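Local coordinates for protein uracil-DNA glycosylase (Nitratifractor salsuginis, PDB 5X3G) that belongs to the uracil-DNA glycosylase family, alpha/beta proteins in which a central four-stranded parallel sheet is flanked by helices, at residues 43-48 and 172-177; 15-20 and 58-63; 119-124 and 138-143. All blocks are in the same frame, centred on the assembly; numbering follows the deposited sequence.

Interaction 1 (43-48 and 172-177)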
loop_
_atom_site.group_PDB
_atom_site.type_symbol
_atom_site.label_atom_id
_atom_site.label_comp_id
_atom_site.label_asym_id
_atom_site.label_seq_id
_atom_site.Cartn_x
_atom_site.Cartn_y
_atom_site.Cartn_z
ATOM N N LEU A 43 7.429 -11.895 17.731
ATOM C CA LEU A 43 6.033 -11.605 18.043
ATOM C C LEU A 43 5.893 -10.975 19.423
ATOM O O LEU A 43 5.054 -10.089 19.622
ATOM C CB LEU A 43 5.195 -12.880 17.947
ATOM C CG LEU A 43 4.781 -13.293 16.535
ATOM C CD1 LEU A 43 4.042 -14.621 16.552
ATOM C CD2 LEU A 43 3.919 -12.209 15.914
ATOM N N GLU A 44 6.697 -11.422 20.392
ATOM C CA GLU A 44 6.648 -10.814 21.719
ATOM C C GLU A 44 7.110 -9.363 21.676
ATOM O O GLU A 44 6.472 -8.480 22.267
ATOM C CB GLU A 44 7.499 -11.624 22.698
ATOM N N TRP A 45 8.221 -9.096 20.980
ATOM C CA TRP A 45 8.676 -7.721 20.804
ATOM C C TRP A 45 7.615 -6.870 20.124
ATOM O O TRP A 45 7.390 -5.716 20.508
ATOM C CB TRP A 45 9.966 -7.691 19.988
ATOM C CG TRP A 45 10.297 -6.319 19.494
ATOM C CD1 TRP A 45 10.693 -5.254 20.244
ATOM C CD2 TRP A 45 10.233 -5.853 18.139
ATOM N NE1 TRP A 45 10.895 -4.156 19.443
ATOM C CE2 TRP A 45 10.618 -4.498 18.146
ATOM C CE3 TRP A 45 9.896 -6.452 16.921
ATOM C CZ2 TRP A 45 10.674 -3.732 16.986
ATOM C CZ3 TRP A 45 9.952 -5.689 15.769
ATOM C CH2 TRP A 45 10.338 -4.344 15.810
HETATM N N MSE A 46 6.963 -7.419 19.107
HETATM C CA MSE A 46 5.907 -6.725 18.386
HETATM C C MSE A 46 4.731 -6.398 19.297
HETATM O O MSE A 46 4.106 -5.345 19.177
HETATM C CB MSE A 46 5.444 -7.579 17.215
HETATM C CG MSE A 46 5.173 -6.828 15.945
HETATM SE SE MSE A 46 4.650 -8.116 14.594
HETATM C CE MSE A 46 2.727 -8.006 14.816
ATOM N N ALA A 47 4.433 -7.327 20.208
ATOM C CA ALA A 47 3.368 -7.100 21.175
ATOM C C ALA A 47 3.760 -6.021 22.176
ATOM O O ALA A 47 2.900 -5.287 22.677
ATOM C CB ALA A 47 3.022 -8.403 21.893
ATOM N N ALA A 48 5.058 -5.911 22.480
ATOM C CA ALA A 48 5.516 -4.875 23.401
ATOM C C ALA A 48 5.184 -3.478 22.889
ATOM O O ALA A 48 4.960 -2.561 23.687
ATOM C CB ALA A 48 7.020 -5.011 23.644
ATOM N N LEU A 172 6.472 -3.358 9.602
ATOM C CA LEU A 172 6.978 -2.427 10.599
ATOM C C LEU A 172 8.376 -1.965 10.216
ATOM O O LEU A 172 9.084 -2.621 9.451
ATOM C CB LEU A 172 6.964 -3.046 12.009
ATOM C CG LEU A 172 7.786 -4.300 12.331
ATOM C CD1 LEU A 172 9.268 -3.996 12.527
ATOM C CD2 LEU A 172 7.209 -4.991 13.559
ATOM N N PHE A 173 8.762 -0.823 10.784
ATOM C CA PHE A 173 10.039 -0.173 10.521
ATOM C C PHE A 173 10.655 0.232 11.851
ATOM O O PHE A 173 9.960 0.781 12.711
ATOM C CB PHE A 173 9.843 1.057 9.622
ATOM C CG PHE A 173 11.076 1.911 9.454
ATOM C CD1 PHE A 173 11.914 1.724 8.369
ATOM C CD2 PHE A 173 11.376 2.921 10.357
ATOM C CE1 PHE A 173 13.036 2.508 8.197
ATOM C CE2 PHE A 173 12.500 3.708 10.194
ATOM C CZ PHE A 173 13.329 3.502 9.110
ATOM N N THR A 174 11.951 -0.029 12.018
ATOM C CA THR A 174 12.687 0.416 13.196
ATOM C C THR A 174 13.755 1.440 12.837
ATOM O O THR A 174 13.776 2.543 13.391
ATOM C CB THR A 174 13.317 -0.783 13.922
ATOM O OG1 THR A 174 14.149 -1.518 13.016
ATOM C CG2 THR A 174 12.239 -1.702 14.468
ATOM N N SER A 175 14.654 1.099 11.915
ATOM C CA SER A 175 15.629 2.044 11.397
ATOM C C SER A 175 15.955 1.654 9.965
ATOM O O SER A 175 15.679 0.532 9.531
ATOM C CB SER A 175 16.903 2.080 12.251
ATOM O OG SER A 175 17.583 0.840 12.205
ATOM N N LYS A 176 16.539 2.604 9.231
ATOM C CA LYS A 176 16.975 2.336 7.864
ATOM C C LYS A 176 17.876 1.114 7.801
ATOM O O LYS A 176 17.848 0.363 6.819
ATOM C CB LYS A 176 17.732 3.543 7.306
ATOM C CG LYS A 176 17.199 4.893 7.744
ATOM C CD LYS A 176 16.134 5.402 6.798
ATOM C CE LYS A 176 15.931 6.894 6.976
ATOM N NZ LYS A 176 15.196 7.482 5.826
ATOM N N GLU A 177 18.670 0.897 8.848
ATOM C CA GLU A 177 19.676 -0.155 8.833
ATOM C C GLU A 177 19.037 -1.534 8.924
ATOM O O GLU A 177 19.482 -2.478 8.262
ATOM C CB GLU A 177 20.658 0.051 9.987
ATOM C CG GLU A 177 21.414 1.390 10.012
ATOM C CD GLU A 177 20.518 2.601 10.201
ATOM O OE1 GLU A 177 20.079 2.848 11.343
ATOM O OE2 GLU A 177 20.262 3.312 9.207
#
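Leu172 and Trp45 share most of the surface buried here, their side chains approaching from opposite directions. The indole turns an edge, not a face, to the loop 172-177: its six-membered end points at Leu172, whose CD1 lies in the plane of the ring, with Trp45 CH2 at 3.5 Å from Leu172 CD1. The second methyl of the fork, Leu172 CD2, is 3.6 Å from Trp45 CZ3. Trp45 is put there by its first torsion, which sets CG anti to the backbone N (chi1 166°) and sends the indole off helix 40-48 toward the loop. Thr174 meets the same rim farther round, its methyl CG2 lying 3.5 Å from Trp45 CH2 and 3.6 Å from Trp45 CZ2.

In the alpha/beta fold of this glycosylase, 172-177 belongs to the connection leaving strand 164-168 of the parallel sheet for helix 179-196, so the contact ties an N-terminal helix to one of the crossover loops. The methyl of Thr174 serves the apolar side, while its OG1 is hydrogen-bonded to Glu178 and His182. Leu172 CD2 also reaches the selenomethionine at position 46, with Met46 CG 3.6 Å from Leu172 CD2; the selenium makes a longer approach, Met46 SE lying 4.2 Å from Leu172 CD2. Leu172 and Met46 both touch Trp186 of helix 179-196, and the Trp45 ring is engaged edge-to-face with Tyr42 and Tyr52.

Interaction 2 (15-20 and 58-63)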
loop_
_atom_site.group_PDB
_atom_site.type_symbol
_atom_site.label_atom_id
_atom_site.label_comp_id
_atom_site.label_asym_id
_atom_site.label_seq_id
_atom_site.Cartn_x
_atom_site.Cartn_y
_atom_site.Cartn_z
ATOM N N GLN A 15 -5.348 -12.533 17.783
ATOM C CA GLN A 15 -6.734 -12.104 17.627
ATOM C C GLN A 15 -6.941 -10.725 18.246
ATOM O O GLN A 15 -7.654 -9.879 17.684
ATOM C CB GLN A 15 -7.676 -13.139 18.247
ATOM C CG GLN A 15 -7.636 -14.493 17.544
ATOM C CD GLN A 15 -8.379 -15.576 18.303
ATOM O OE1 GLN A 15 -8.295 -15.660 19.528
ATOM N NE2 GLN A 15 -9.104 -16.417 17.575
ATOM N N GLU A 16 -6.298 -10.470 19.391
ATOM C CA GLU A 16 -6.328 -9.127 19.963
ATOM C C GLU A 16 -5.728 -8.104 19.005
ATOM O O GLU A 16 -6.292 -7.023 18.816
ATOM C CB GLU A 16 -5.586 -9.094 21.297
ATOM C CG GLU A 16 -5.596 -7.717 21.943
ATOM C CD GLU A 16 -4.670 -7.608 23.137
ATOM O OE1 GLU A 16 -4.868 -6.683 23.951
ATOM O OE2 GLU A 16 -3.748 -8.441 23.261
ATOM N N LEU A 17 -4.584 -8.426 18.399
ATOM C CA LEU A 17 -3.945 -7.498 17.470
ATOM C C LEU A 17 -4.855 -7.189 16.290
ATOM O O LEU A 17 -4.928 -6.040 15.836
ATOM C CB LEU A 17 -2.619 -8.078 16.981
ATOM C CG LEU A 17 -1.875 -7.271 15.915
ATOM C CD1 LEU A 17 -1.386 -5.941 16.468
ATOM C CD2 LEU A 17 -0.728 -8.078 15.340
ATOM N N LEU A 18 -5.558 -8.201 15.781
ATOM C CA LEU A 18 -6.503 -7.971 14.694
ATOM C C LEU A 18 -7.632 -7.050 15.136
ATOM O O LEU A 18 -8.018 -6.131 14.403
ATOM C CB LEU A 18 -7.061 -9.301 14.187
ATOM C CG LEU A 18 -6.387 -9.909 12.953
ATOM C CD1 LEU A 18 -5.031 -10.507 13.300
ATOM C CD2 LEU A 18 -7.303 -10.949 12.329
ATOM N N ARG A 19 -8.174 -7.277 16.336
ATOM C CA ARG A 19 -9.261 -6.421 16.808
ATOM C C ARG A 19 -8.789 -4.987 17.029
ATOM O O ARG A 19 -9.516 -4.034 16.725
ATOM C CB ARG A 19 -9.864 -6.987 18.093
ATOM C CG ARG A 19 -10.780 -8.176 17.882
ATOM C CD ARG A 19 -11.545 -8.482 19.154
ATOM N NE ARG A 19 -10.663 -8.497 20.322
ATOM C CZ ARG A 19 -10.083 -9.591 20.806
ATOM N NH1 ARG A 19 -10.288 -10.765 20.227
ATOM N NH2 ARG A 19 -9.298 -9.509 21.871
ATOM N N LEU A 20 -7.577 -4.816 17.561
ATOM C CA LEU A 20 -7.038 -3.481 17.799
ATOM C C LEU A 20 -6.860 -2.717 16.494
ATOM O O LEU A 20 -7.084 -1.501 16.440
ATOM C CB LEU A 20 -5.708 -3.584 18.544
ATOM C CG LEU A 20 -5.009 -2.265 18.877
ATOM C CD1 LEU A 20 -5.861 -1.422 19.807
ATOM C CD2 LEU A 20 -3.629 -2.505 19.467
ATOM N N ARG A 58 -1.863 -0.042 14.049
ATOM C CA ARG A 58 -1.909 0.256 12.624
ATOM C C ARG A 58 -1.163 -0.756 11.769
ATOM O O ARG A 58 -1.172 -0.625 10.539
ATOM C CB ARG A 58 -1.332 1.650 12.348
ATOM C CG ARG A 58 -2.362 2.737 12.153
ATOM C CD ARG A 58 -2.007 3.941 12.995
ATOM N NE ARG A 58 -2.827 5.100 12.671
ATOM C CZ ARG A 58 -3.049 6.110 13.504
ATOM N NH1 ARG A 58 -2.524 6.092 14.722
ATOM N NH2 ARG A 58 -3.802 7.131 13.122
ATOM N N LEU A 59 -0.516 -1.755 12.381
ATOM C CA LEU A 59 0.307 -2.697 11.626
ATOM C C LEU A 59 -0.478 -3.351 10.496
ATOM O O LEU A 59 0.079 -3.646 9.431
ATOM C CB LEU A 59 0.870 -3.762 12.568
ATOM C CG LEU A 59 1.957 -3.305 13.541
ATOM C CD1 LEU A 59 2.275 -4.397 14.554
ATOM C CD2 LEU A 59 3.212 -2.891 12.784
ATOM N N LEU A 60 -1.778 -3.571 10.705
ATOM C CA LEU A 60 -2.632 -4.285 9.764
ATOM C C LEU A 60 -3.723 -3.389 9.184
ATOM O O LEU A 60 -4.789 -3.875 8.801
ATOM C CB LEU A 60 -3.261 -5.497 10.444
ATOM C CG LEU A 60 -2.306 -6.484 11.109
ATOM C CD1 LEU A 60 -3.071 -7.386 12.058
ATOM C CD2 LEU A 60 -1.578 -7.307 10.060
ATOM N N ALA A 61 -3.465 -2.079 9.113
ATOM C CA ALA A 61 -4.484 -1.144 8.642
ATOM C C ALA A 61 -4.933 -1.455 7.218
ATOM O O ALA A 61 -6.062 -1.117 6.835
ATOM C CB ALA A 61 -3.963 0.289 8.726
ATOM N N ALA A 62 -4.072 -2.096 6.423
ATOM C CA ALA A 62 -4.447 -2.471 5.066
ATOM C C ALA A 62 -5.563 -3.510 5.033
ATOM O O ALA A 62 -6.230 -3.655 4.002
ATOM C CB ALA A 62 -3.225 -2.992 4.314
ATOM N N PHE A 63 -5.784 -4.229 6.133
ATOM C CA PHE A 63 -6.827 -5.242 6.226
ATOM C C PHE A 63 -8.066 -4.755 6.968
ATOM O O PHE A 63 -8.992 -5.544 7.186
ATOM C CB PHE A 63 -6.285 -6.498 6.927
ATOM C CG PHE A 63 -5.051 -7.082 6.283
ATOM C CD1 PHE A 63 -5.149 -8.149 5.403
ATOM C CD2 PHE A 63 -3.792 -6.581 6.577
ATOM C CE1 PHE A 63 -4.016 -8.696 4.817
ATOM C CE2 PHE A 63 -2.657 -7.121 5.993
ATOM C CZ PHE A 63 -2.771 -8.179 5.114
#
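Leu60 sends one methyl, CD1, between two successive leucines of helix 11-20. Leu18 CD1 lies 3.9 Å from Leu60 CD1, and Leu17 CG is 4.0 Å from the same Leu60 CD1, with Leu17 CD2 scarcely farther. The Leu17 and Leu60 side chains cross at about a right angle, with the methyl of Leu60 against the branch point of Leu17. Leu60 achieves this with CG anti to its carbonyl carbon (chi1 -55°) and an extended second torsion, which carries CD1 well out from the backbone.

The segment 58-63 runs through a type I beta turn, Arg58 to Ala61, and then a short 3-10 segment, in the loop that leads from helix 40-48 toward strand 73-77, the first strand of the parallel sheet in chain order and an inner one. Leu60 and its neighbour Leu59 both direct their side chains toward the helix, but Leu59 makes the longer contact, its CD1 4.4 Å from Leu17 CD1. For Leu17, a CG anti to the backbone N (chi1 175°) turns the fork so that CG meets Leu60 while CD1 meets Leu59. Asn21, just past the helical segment, adds polar links to both parts: its OD1 is hydrogen-bonded to Leu60 N and its ND2 to Leu17 O.

Interaction 3 (119-124 and 138-143); sequences FIKMAL and EAIAAL
This is a small apolar contact between two helices, 114-126 and 137-141, set near the periphery of the fold, its centre about 22 Å from the centre of the chain. Ile140 is its hub: the terminal methyl CD1 enters between Lys121 and Leu124, residues one helical turn apart, and the Ile140 side chain crosses each of theirs at about a right angle. Lys121 offers aliphatic carbon rather than charge, with CG 4.1 Å from Ile140 CD1. Leu124 meets the isoleucine through a single methyl, CD1 lying 4.2 Å from Ile140 CD1 and equally far from Ile140 CG1.

The two helices follow each other along the chain, and the loop joining them folds back on the first, Leu130 pairing with Leu124 by backbone hydrogen bonds; they lie between the small antiparallel sheet 101-106 and strand 164-168 of the parallel sheet, with helix 152-161 still to come. Ile140 reaches across because CG1 stands anti to its carbonyl carbon (chi1 -70°) and its second torsion is fully extended (chi2 -180°), placing CD1 at the far end of a straight arm. Leu106 of the small antiparallel sheet touches Lys121 and Ile140 alike. Lys145 NZ is hydrogen-bonded to the carbonyl oxygens of Ile140 and Leu143.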
loop_
_atom_site.group_PDB
_atom_site.type_symbol
_atom_site.label_atom_id
_atom_site.label_comp_id
_atom_site.label_asym_id
_atom_site.label_seq_id
_atom_site.Cartn_x
_atom_site.Cartn_y
_atom_site.Cartn_z
ATOM N N PHE A 119 2.427 9.703 -9.273
ATOM C CA PHE A 119 1.249 8.851 -9.408
ATOM C C PHE A 119 -0.014 9.685 -9.562
ATOM O O PHE A 119 -0.902 9.338 -10.347
ATOM C CB PHE A 119 1.122 7.917 -8.202
ATOM C CG PHE A 119 -0.038 6.961 -8.298
ATOM C CD1 PHE A 119 0.129 5.717 -8.879
ATOM C CD2 PHE A 119 -1.291 7.297 -7.808
ATOM C CE1 PHE A 119 -0.930 4.830 -8.977
ATOM C CE2 PHE A 119 -2.352 6.411 -7.905
ATOM C CZ PHE A 119 -2.169 5.178 -8.489
ATOM N N ILE A 120 -0.111 10.786 -8.817
ATOM C CA ILE A 120 -1.296 11.632 -8.891
ATOM C C ILE A 120 -1.351 12.362 -10.226
ATOM O O ILE A 120 -2.419 12.472 -10.844
ATOM C CB ILE A 120 -1.326 12.610 -7.703
ATOM C CG1 ILE A 120 -1.604 11.858 -6.397
ATOM C CG2 ILE A 120 -2.359 13.699 -7.940
ATOM C CD1 ILE A 120 -1.419 12.710 -5.161
ATOM N N LYS A 121 -0.207 12.867 -10.701
ATOM C CA LYS A 121 -0.180 13.432 -12.049
ATOM C C LYS A 121 -0.577 12.390 -13.092
ATOM O O LYS A 121 -1.329 12.693 -14.028
ATOM C CB LYS A 121 1.204 13.998 -12.360
ATOM C CG LYS A 121 1.552 15.261 -11.598
ATOM C CD LYS A 121 2.935 15.752 -11.985
ATOM C CE LYS A 121 3.355 16.945 -11.154
ATOM N NZ LYS A 121 4.699 17.437 -11.570
HETATM N N MSE A 122 -0.075 11.163 -12.952
HETATM C CA MSE A 122 -0.407 10.047 -13.842
HETATM C C MSE A 122 -1.916 9.825 -13.871
HETATM O O MSE A 122 -2.500 9.665 -14.939
HETATM C CB MSE A 122 0.321 8.760 -13.398
HETATM C CG MSE A 122 0.051 7.498 -14.252
HETATM SE SE MSE A 122 -1.704 6.657 -13.971
HETATM C CE MSE A 122 -1.495 6.089 -12.119
ATOM N N ALA A 123 -2.540 9.809 -12.689
ATOM C CA ALA A 123 -3.980 9.592 -12.625
ATOM C C ALA A 123 -4.742 10.751 -13.256
ATOM O O ALA A 123 -5.760 10.539 -13.927
ATOM C CB ALA A 123 -4.414 9.380 -11.177
ATOM N N LEU A 124 -4.262 11.983 -13.060
ATOM C CA LEU A 124 -4.886 13.128 -13.713
ATOM C C LEU A 124 -4.788 13.031 -15.230
ATOM O O LEU A 124 -5.698 13.476 -15.938
ATOM C CB LEU A 124 -4.249 14.426 -13.223
ATOM C CG LEU A 124 -4.584 14.858 -11.796
ATOM C CD1 LEU A 124 -3.761 16.080 -11.407
ATOM C CD2 LEU A 124 -6.087 15.129 -11.656
ATOM N N GLU A 138 0.821 24.842 -12.950
ATOM C CA GLU A 138 -0.113 25.812 -13.515
ATOM C C GLU A 138 -1.307 25.111 -14.152
ATOM O O GLU A 138 -2.465 25.473 -13.901
ATOM C CB GLU A 138 0.602 26.694 -14.537
ATOM N N ALA A 139 -1.039 24.103 -14.986
ATOM C CA ALA A 139 -2.118 23.311 -15.562
ATOM C C ALA A 139 -2.969 22.673 -14.474
ATOM O O ALA A 139 -4.199 22.644 -14.577
ATOM C CB ALA A 139 -1.545 22.244 -16.494
ATOM N N ILE A 140 -2.333 22.170 -13.415
ATOM C CA ILE A 140 -3.079 21.524 -12.338
ATOM C C ILE A 140 -3.939 22.538 -11.596
ATOM O O ILE A 140 -5.098 22.263 -11.265
ATOM C CB ILE A 140 -2.114 20.785 -11.390
ATOM C CG1 ILE A 140 -1.523 19.559 -12.092
ATOM C CG2 ILE A 140 -2.814 20.383 -10.097
ATOM C CD1 ILE A 140 -0.567 18.758 -11.232
ATOM N N ALA A 141 -3.393 23.727 -11.331
ATOM C CA ALA A 141 -4.179 24.763 -10.669
ATOM C C ALA A 141 -5.374 25.173 -11.519
ATOM O O ALA A 141 -6.460 25.444 -10.991
ATOM C CB ALA A 141 -3.298 25.974 -10.359
ATOM N N ALA A 142 -5.201 25.205 -12.841
ATOM C CA ALA A 142 -6.304 25.546 -13.729
ATOM C C ALA A 142 -7.402 24.488 -13.758
ATOM O O ALA A 142 -8.479 24.760 -14.299
ATOM C CB ALA A 142 -5.780 25.783 -15.146
ATOM N N LEU A 143 -7.167 23.302 -13.197
ATOM C CA LEU A 143 -8.167 22.241 -13.247
ATOM C C LEU A 143 -9.376 22.544 -12.371
ATOM O O LEU A 143 -9.245 23.020 -11.239
ATOM C CB LEU A 143 -7.562 20.901 -12.830
ATOM C CG LEU A 143 -7.270 19.900 -13.948
ATOM C CD1 LEU A 143 -8.576 19.528 -14.628
ATOM C CD2 LEU A 143 -6.306 20.449 -14.959
#

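Interactions 1 and 2 form one continuous cluster, their centres 15 Å apart: Met46 CE lies 3.5 Å from Leu17 CD2 and 3.6 Å from Leu59 CD1. Their segments alternate along the chain, in the order 15-20, 43-48, 58-63, 172-177, so the N-terminal helices and the loop before strand 73-77 are knit to the connection after strand 164-168. Interaction 3 is a separate local contact, its centre 37 Å from that of interaction 1 and 34 Å from that of interaction 2, on the other side of the chain's centre. In sequence it follows interaction 2 and is nested within the long loop closed by interaction 1.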